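Local coordinates for decaprenyl diphosphate synthase (Rhodobacter capsulatus, PDB 3MZV), which probably builds the long all-trans polyprenyl diphosphate precursor of quinone side chains by adding isopentenyl units to farnesyl diphosphate, with magnesium as cofactor, at residues 93-96 against 97-100; 121-124 against 125-129; 272-275 against 276-279. All blocks are in the same frame, centred on the assembly; numbering follows the deposited sequence.

Contact 1 (93-96 against 97-100); sequences DDVV and DESR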
loop_
_atom_site.group_PDB
_atom_site.type_symbol
_atom_site.label_atom_id
_atom_site.label_comp_id
_atom_site.label_asym_id
_atom_site.label_seq_id
_atom_site.Cartn_x
_atom_site.Cartn_y
_atom_site.Cartn_z
ATOM N N ASP B 93 6.409 -2.503 -7.493
ATOM C CA ASP B 93 7.728 -2.324 -8.139
ATOM C C ASP B 93 7.577 -2.366 -9.664
ATOM O O ASP B 93 8.330 -1.697 -10.358
ATOM C CB ASP B 93 8.760 -3.392 -7.630
ATOM C CG ASP B 93 10.271 -2.967 -7.800
ATOM O OD1 ASP B 93 10.670 -1.770 -7.880
ATOM O OD2 ASP B 93 11.114 -3.894 -7.834
ATOM N N ASP B 94 6.585 -3.104 -10.174
ATOM C CA ASP B 94 6.361 -3.258 -11.620
ATOM C C ASP B 94 5.576 -2.102 -12.237
ATOM O O ASP B 94 5.721 -1.820 -13.423
ATOM C CB ASP B 94 5.579 -4.551 -11.927
ATOM C CG ASP B 94 6.433 -5.824 -11.801
ATOM O OD1 ASP B 94 7.672 -5.740 -11.743
ATOM O OD2 ASP B 94 5.839 -6.924 -11.782
ATOM N N VAL B 95 4.700 -1.465 -11.470
ATOM C CA VAL B 95 4.120 -0.205 -11.908
ATOM C C VAL B 95 5.233 0.842 -11.970
ATOM O O VAL B 95 5.418 1.495 -13.004
ATOM C CB VAL B 95 2.968 0.243 -10.987
ATOM C CG1 VAL B 95 2.483 1.647 -11.361
ATOM C CG2 VAL B 95 1.807 -0.754 -11.110
ATOM N N VAL B 96 6.005 0.938 -10.888
ATOM C CA VAL B 96 7.081 1.939 -10.724
ATOM C C VAL B 96 8.084 1.978 -11.921
ATOM O O VAL B 96 8.246 3.036 -12.558
ATOM C CB VAL B 96 7.780 1.761 -9.329
ATOM C CG1 VAL B 96 9.110 2.478 -9.237
ATOM C CG2 VAL B 96 6.838 2.259 -8.221
ATOM N N ASP B 97 8.744 0.861 -12.242
ATOM C CA ASP B 97 9.594 0.821 -13.474
ATOM C C ASP B 97 8.849 0.340 -14.756
ATOM O O ASP B 97 9.471 0.093 -15.802
ATOM C CB ASP B 97 10.939 0.079 -13.238
ATOM C CG ASP B 97 10.774 -1.342 -12.736
ATOM O OD1 ASP B 97 9.867 -2.043 -13.212
ATOM O OD2 ASP B 97 11.566 -1.770 -11.867
ATOM N N GLU B 98 7.514 0.282 -14.671
ATOM C CA GLU B 98 6.620 -0.072 -15.783
ATOM C C GLU B 98 7.164 -1.305 -16.556
ATOM O O GLU B 98 7.514 -1.228 -17.749
ATOM C CB GLU B 98 6.316 1.177 -16.656
ATOM C CG GLU B 98 4.980 1.928 -16.303
ATOM C CD GLU B 98 5.105 3.171 -15.351
ATOM O OE1 GLU B 98 6.234 3.667 -15.126
ATOM O OE2 GLU B 98 4.054 3.669 -14.838
ATOM N N SER B 99 7.246 -2.440 -15.846
ATOM C CA SER B 99 7.876 -3.663 -16.370
ATOM C C SER B 99 6.879 -4.548 -17.106
ATOM O O SER B 99 5.747 -4.746 -16.647
ATOM C CB SER B 99 8.537 -4.468 -15.244
ATOM O OG SER B 99 9.772 -3.900 -14.863
ATOM N N ARG B 100 7.320 -5.100 -18.238
ATOM C CA ARG B 100 6.440 -5.886 -19.118
ATOM C C ARG B 100 6.379 -7.376 -18.722
ATOM O O ARG B 100 5.333 -8.025 -18.902
ATOM C CB ARG B 100 6.878 -5.723 -20.583
#

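Contact 2 (121-124 against 125-129); sequences GDYL and FARSF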
loop_
_atom_site.group_PDB
_atom_site.type_symbol
_atom_site.label_atom_id
_atom_site.label_comp_id
_atom_site.label_asym_id
_atom_site.label_seq_id
_atom_site.Cartn_x
_atom_site.Cartn_y
_atom_site.Cartn_z
ATOM N N GLY B 121 -2.260 -4.635 -5.156
ATOM C CA GLY B 121 -1.246 -4.593 -4.120
ATOM C C GLY B 121 -1.809 -3.927 -2.859
ATOM O O GLY B 121 -1.546 -4.369 -1.731
ATOM N N ASP B 122 -2.574 -2.851 -3.025
ATOM C CA ASP B 122 -3.152 -2.197 -1.821
ATOM C C ASP B 122 -4.137 -3.126 -1.049
ATOM O O ASP B 122 -4.159 -3.190 0.201
ATOM C CB ASP B 122 -3.888 -0.896 -2.198
ATOM C CG ASP B 122 -2.943 0.228 -2.657
ATOM O OD1 ASP B 122 -1.762 0.159 -2.383
ATOM O OD2 ASP B 122 -3.430 1.205 -3.266
ATOM N N TYR B 123 -4.990 -3.795 -1.812
ATOM C CA TYR B 123 -5.922 -4.767 -1.266
ATOM C C TYR B 123 -5.217 -5.842 -0.445
ATOM O O TYR B 123 -5.651 -6.134 0.658
ATOM C CB TYR B 123 -6.742 -5.437 -2.379
ATOM C CG TYR B 123 -7.919 -6.249 -1.846
ATOM C CD1 TYR B 123 -9.054 -5.622 -1.342
ATOM C CD2 TYR B 123 -7.859 -7.647 -1.788
ATOM C CE1 TYR B 123 -10.142 -6.354 -0.864
ATOM C CE2 TYR B 123 -8.957 -8.381 -1.316
ATOM C CZ TYR B 123 -10.069 -7.738 -0.847
ATOM O OH TYR B 123 -11.162 -8.456 -0.368
ATOM N N LEU B 124 -4.149 -6.418 -0.978
ATOM C CA LEU B 124 -3.420 -7.469 -0.291
ATOM C C LEU B 124 -2.715 -6.944 0.963
ATOM O O LEU B 124 -2.686 -7.606 2.000
ATOM C CB LEU B 124 -2.375 -8.087 -1.209
ATOM C CG LEU B 124 -2.968 -8.658 -2.512
ATOM C CD1 LEU B 124 -1.897 -9.296 -3.342
ATOM C CD2 LEU B 124 -4.098 -9.624 -2.188
ATOM N N PHE B 125 -2.126 -5.770 0.839
ATOM C CA PHE B 125 -1.489 -5.148 1.968
ATOM C C PHE B 125 -2.494 -4.953 3.110
ATOM O O PHE B 125 -2.198 -5.255 4.251
ATOM C CB PHE B 125 -0.893 -3.809 1.568
ATOM C CG PHE B 125 -0.003 -3.226 2.644
ATOM C CD1 PHE B 125 -0.401 -2.115 3.374
ATOM C CD2 PHE B 125 1.180 -3.850 2.986
ATOM C CE1 PHE B 125 0.415 -1.577 4.387
ATOM C CE2 PHE B 125 1.999 -3.334 3.995
ATOM C CZ PHE B 125 1.600 -2.166 4.708
ATOM N N ALA B 126 -3.643 -4.396 2.810
ATOM C CA ALA B 126 -4.696 -4.180 3.806
ATOM C C ALA B 126 -5.188 -5.489 4.443
ATOM O O ALA B 126 -5.287 -5.611 5.661
ATOM C CB ALA B 126 -5.880 -3.426 3.172
ATOM N N ARG B 127 -5.501 -6.466 3.602
ATOM C CA ARG B 127 -5.943 -7.747 4.079
ATOM C C ARG B 127 -4.891 -8.412 4.971
ATOM O O ARG B 127 -5.237 -9.103 5.917
ATOM C CB ARG B 127 -6.259 -8.645 2.877
ATOM C CG ARG B 127 -7.507 -8.175 2.098
ATOM C CD ARG B 127 -8.851 -8.810 2.438
ATOM N NE ARG B 127 -9.620 -7.998 3.350
ATOM C CZ ARG B 127 -10.877 -7.538 3.227
ATOM N NH1 ARG B 127 -11.334 -6.810 4.220
ATOM N NH2 ARG B 127 -11.702 -7.770 2.201
ATOM N N SER B 128 -3.636 -8.206 4.658
ATOM C CA SER B 128 -2.599 -8.802 5.454
ATOM C C SER B 128 -2.554 -8.203 6.850
ATOM O O SER B 128 -2.324 -8.935 7.812
ATOM C CB SER B 128 -1.252 -8.746 4.757
ATOM O OG SER B 128 -0.554 -7.522 4.909
ATOM N N PHE B 129 -2.743 -6.883 6.970
ATOM C CA PHE B 129 -2.830 -6.307 8.303
ATOM C C PHE B 129 -4.095 -6.682 9.046
ATOM O O PHE B 129 -4.054 -6.886 10.235
ATOM C CB PHE B 129 -2.501 -4.819 8.288
ATOM C CG PHE B 129 -1.050 -4.613 8.283
ATOM C CD1 PHE B 129 -0.355 -4.754 7.112
ATOM C CD2 PHE B 129 -0.340 -4.444 9.495
ATOM C CE1 PHE B 129 1.012 -4.642 7.092
ATOM C CE2 PHE B 129 1.011 -4.322 9.474
ATOM C CZ PHE B 129 1.692 -4.433 8.256
#

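Contact 3 (272-275 against 276-279); sequences DQQD and GDLE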
loop_
_atom_site.group_PDB
_atom_site.type_symbol
_atom_site.label_atom_id
_atom_site.label_comp_id
_atom_site.label_asym_id
_atom_site.label_seq_id
_atom_site.Cartn_x
_atom_site.Cartn_y
_atom_site.Cartn_z
ATOM N N ASP B 272 23.521 7.779 -22.006
ATOM C CA ASP B 272 23.795 7.559 -23.410
ATOM C C ASP B 272 24.453 6.198 -23.530
ATOM O O ASP B 272 25.685 6.070 -23.500
ATOM C CB ASP B 272 24.699 8.682 -23.906
ATOM C CG ASP B 272 25.147 8.514 -25.365
ATOM O OD1 ASP B 272 24.673 7.597 -26.089
ATOM O OD2 ASP B 272 26.014 9.330 -25.780
ATOM N N GLN B 273 23.641 5.157 -23.606
ATOM C CA GLN B 273 24.168 3.804 -23.736
ATOM C C GLN B 273 24.063 3.373 -25.163
ATOM O O GLN B 273 23.055 3.603 -25.796
ATOM C CB GLN B 273 23.467 2.832 -22.782
ATOM C CG GLN B 273 23.695 3.226 -21.349
ATOM C CD GLN B 273 22.972 2.377 -20.305
ATOM O OE1 GLN B 273 22.281 1.398 -20.622
ATOM N NE2 GLN B 273 23.168 2.740 -19.042
ATOM N N GLN B 274 25.117 2.761 -25.682
ATOM C CA GLN B 274 25.141 2.349 -27.055
ATOM C C GLN B 274 25.565 0.907 -27.081
ATOM O O GLN B 274 25.973 0.362 -26.069
ATOM C CB GLN B 274 26.084 3.237 -27.892
ATOM C CG GLN B 274 25.831 4.771 -27.707
ATOM C CD GLN B 274 26.753 5.632 -28.566
ATOM O OE1 GLN B 274 27.259 5.182 -29.589
ATOM N NE2 GLN B 274 26.980 6.868 -28.143
ATOM N N ASP B 275 25.472 0.282 -28.243
ATOM C CA ASP B 275 25.833 -1.135 -28.337
ATOM C C ASP B 275 27.256 -1.379 -27.928
ATOM O O ASP B 275 28.167 -0.651 -28.328
ATOM C CB ASP B 275 25.571 -1.683 -29.728
ATOM C CG ASP B 275 24.114 -1.891 -29.957
ATOM O OD1 ASP B 275 23.568 -2.873 -29.401
ATOM O OD2 ASP B 275 23.509 -1.047 -30.647
ATOM N N GLY B 276 27.436 -2.400 -27.091
ATOM C CA GLY B 276 28.747 -2.744 -26.575
ATOM C C GLY B 276 29.044 -2.163 -25.187
ATOM O O GLY B 276 29.958 -2.623 -24.516
ATOM N N ASP B 277 28.278 -1.168 -24.753
ATOM C CA ASP B 277 28.556 -0.467 -23.499
ATOM C C ASP B 277 28.431 -1.348 -22.241
ATOM O O ASP B 277 29.247 -1.236 -21.316
ATOM C CB ASP B 277 27.714 0.796 -23.379
ATOM C CG ASP B 277 28.290 1.951 -24.154
ATOM O OD1 ASP B 277 29.493 1.925 -24.515
ATOM O OD2 ASP B 277 27.558 2.938 -24.331
ATOM N N LEU B 278 27.450 -2.244 -22.185
ATOM C CA LEU B 278 27.448 -3.220 -21.093
ATOM C C LEU B 278 28.755 -4.023 -21.006
ATOM O O LEU B 278 29.312 -4.211 -19.912
ATOM C CB LEU B 278 26.240 -4.177 -21.173
ATOM C CG LEU B 278 26.189 -5.329 -20.166
ATOM C CD1 LEU B 278 26.177 -4.837 -18.712
ATOM C CD2 LEU B 278 24.934 -6.201 -20.429
ATOM N N GLU B 279 29.224 -4.503 -22.137
ATOM C CA GLU B 279 30.462 -5.292 -22.165
ATOM C C GLU B 279 31.658 -4.435 -21.784
ATOM O O GLU B 279 32.537 -4.903 -21.073
ATOM C CB GLU B 279 30.667 -5.978 -23.495
ATOM C CG GLU B 279 29.502 -6.977 -23.812
ATOM C CD GLU B 279 28.265 -6.352 -24.508
ATOM O OE1 GLU B 279 27.933 -5.150 -24.346
ATOM O OE2 GLU B 279 27.588 -7.114 -25.244
HETATM O O HOH W 1 24.682 -1.520 -23.764
HETATM O O HOH W 2 30.094 1.894 -27.109
#

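Contact 1 (93-96 against 97-100)
The aspartate-rich DDxxD signature of the trans-polyprenyl synthases is found here as Asp93, Asp94 and Asp97, at the point where a helix ends in a Schellman motif. In this family the first such motif typically binds the magnesium ions that hold the allylic diphosphate. Asp97 N gives Asp93 O a nearly straight hydrogen bond of 3.2 Å, the last ordinary i to i+4 bond before the motif takes over. Glu98, with positive phi, is the C-prime residue and turns the chain out of the helix. Ser99 N reaches back to Asp94 O at 2.9 Å, in the carbonyl plane and on a lone pair, while Glu98 N meets Val95 O at 2.9 Å from well above that carbonyl's plane. Asp97 turns its carboxylate back over the last turn, with CG held between its own N and carbonyl carbon (chi1 57°). That brings Asp97 OD2 to 4.1 Å from Asp93 OD1, the two carboxylate planes 48° apart. Ser99 OG donates to Asp97 OD1 at 2.5 Å, shorter than an ordinary hydrogen bond, so the exact length is doubtful. The Asp94 carboxylate lies beside Ser99, with Asp94 OD1 3.8 Å from Ser99 CB, and its OD2 forms a salt bridge with Arg102 on strand 101-102. Ser99 O is taken by Thr107 and Asn109, just past strand 105-106, while Val95 packs on helix 114-133 and on Val118 of the second subunit.

Contact 2 (121-124 against 125-129)
Tyr123 has one face of its ring overlapped by the aliphatic part of Arg127, one helical turn on. Arg127 CG makes a CH-pi contact 3.9 Å from the ring centroid, displaced toward the rim. Bends at chi2 (-95°) and chi3 (97°) then carry the arginine along the ring to its phenol end, where Arg127 NH2 donates to Tyr123 OH at 2.7 Å. The guanidinium and ring planes are 75° apart, so the two do not stack, and the hydroxyl lies at the guanidinium edge, a little out of its plane. Tyr123 OH is also bonded to Ser34 O, and Arg127 NE to Gln130. With an alanine in place of Arg127, Tyr123 OH would probably keep Ser34 O but lose its guanidinium donor, and the ring the CG packed over its face. One residue on, Ser128 OG curls back to Phe125 O at 2.9 Å, joining Phe129 N on the same face of that carbonyl. Helix 114-133 is bordered here by helix 40-49 at Tyr123 and Leu124, by helix 74-96 at Leu124 and Ser128, and by helix 138-161 at Phe125 and Phe129; Phe129 of the second subunit lies nearly parallel to Phe125, and His92 of that subunit bonds Asp122.

Contact 3 (272-275 against 276-279)
Above the plane of the Asp277 carboxylate, 44° out of it, stands the backbone N-H of Gln274, which donates to Asp277 OD2 at 2.8 Å. With Asp277 CG beside its own backbone N (chi1 -81°), the carboxylate folds back toward the start of the turn that Asp277 ends. Asp277 OD2 has a second, charged partner in Arg266 of helix 258-270, while Asp277 OD1 takes a bond of 2.7 Å from a water that also reaches Asp275 O weakly. The side-chain amide of Gln274 goes another way: its chain runs out extended, and Gln274 NE2 donates to the syn side of Asp272 OD1 at 3.2 Å, somewhat out of both planes. The peptide returns the grip, since Asp277 N bonds Gln274 O at 3.1 Å. A further water bridges the same Gln274 O (3.2 Å) and Leu278 N (3.3 Å), thus serving an N-H of the first helical turn. Asp277 is buried, and the helix start together with Arg266 would probably stabilise its negative charge. Gln273 NE2, bonded to Val267 O and Phe240 O, ties the loop to the helices beside it. Altogether this is a type II beta turn from Gln274 to Asp277 leading straight into a helix: Gly276, at the N-cap, has the positive phi usual at the third position, where a CB would collide with Asp275 O.

In the fold
From the N terminus, contact 1 comes first, ending helix 74-96 and turning the chain into the small hairpin of strands 101-102 and 105-106. Contact 2 follows within helix 114-133, which packs beside helix 74-96. Contact 3 lies much later, in the loop joining helix 258-270 to helix 277-287. Each contact spans neighbouring residues, so the three run in series, none nesting or crossing. The centres of contacts 1 and 2 are about 19 Å apart, and both reach the second subunit, so the DDxxD helix end and helix 114-133 each border the dimer interface. Contact 3 sits apart on the surface, its centre about 23 Å from contact 1's and about 40 Å from contact 2's.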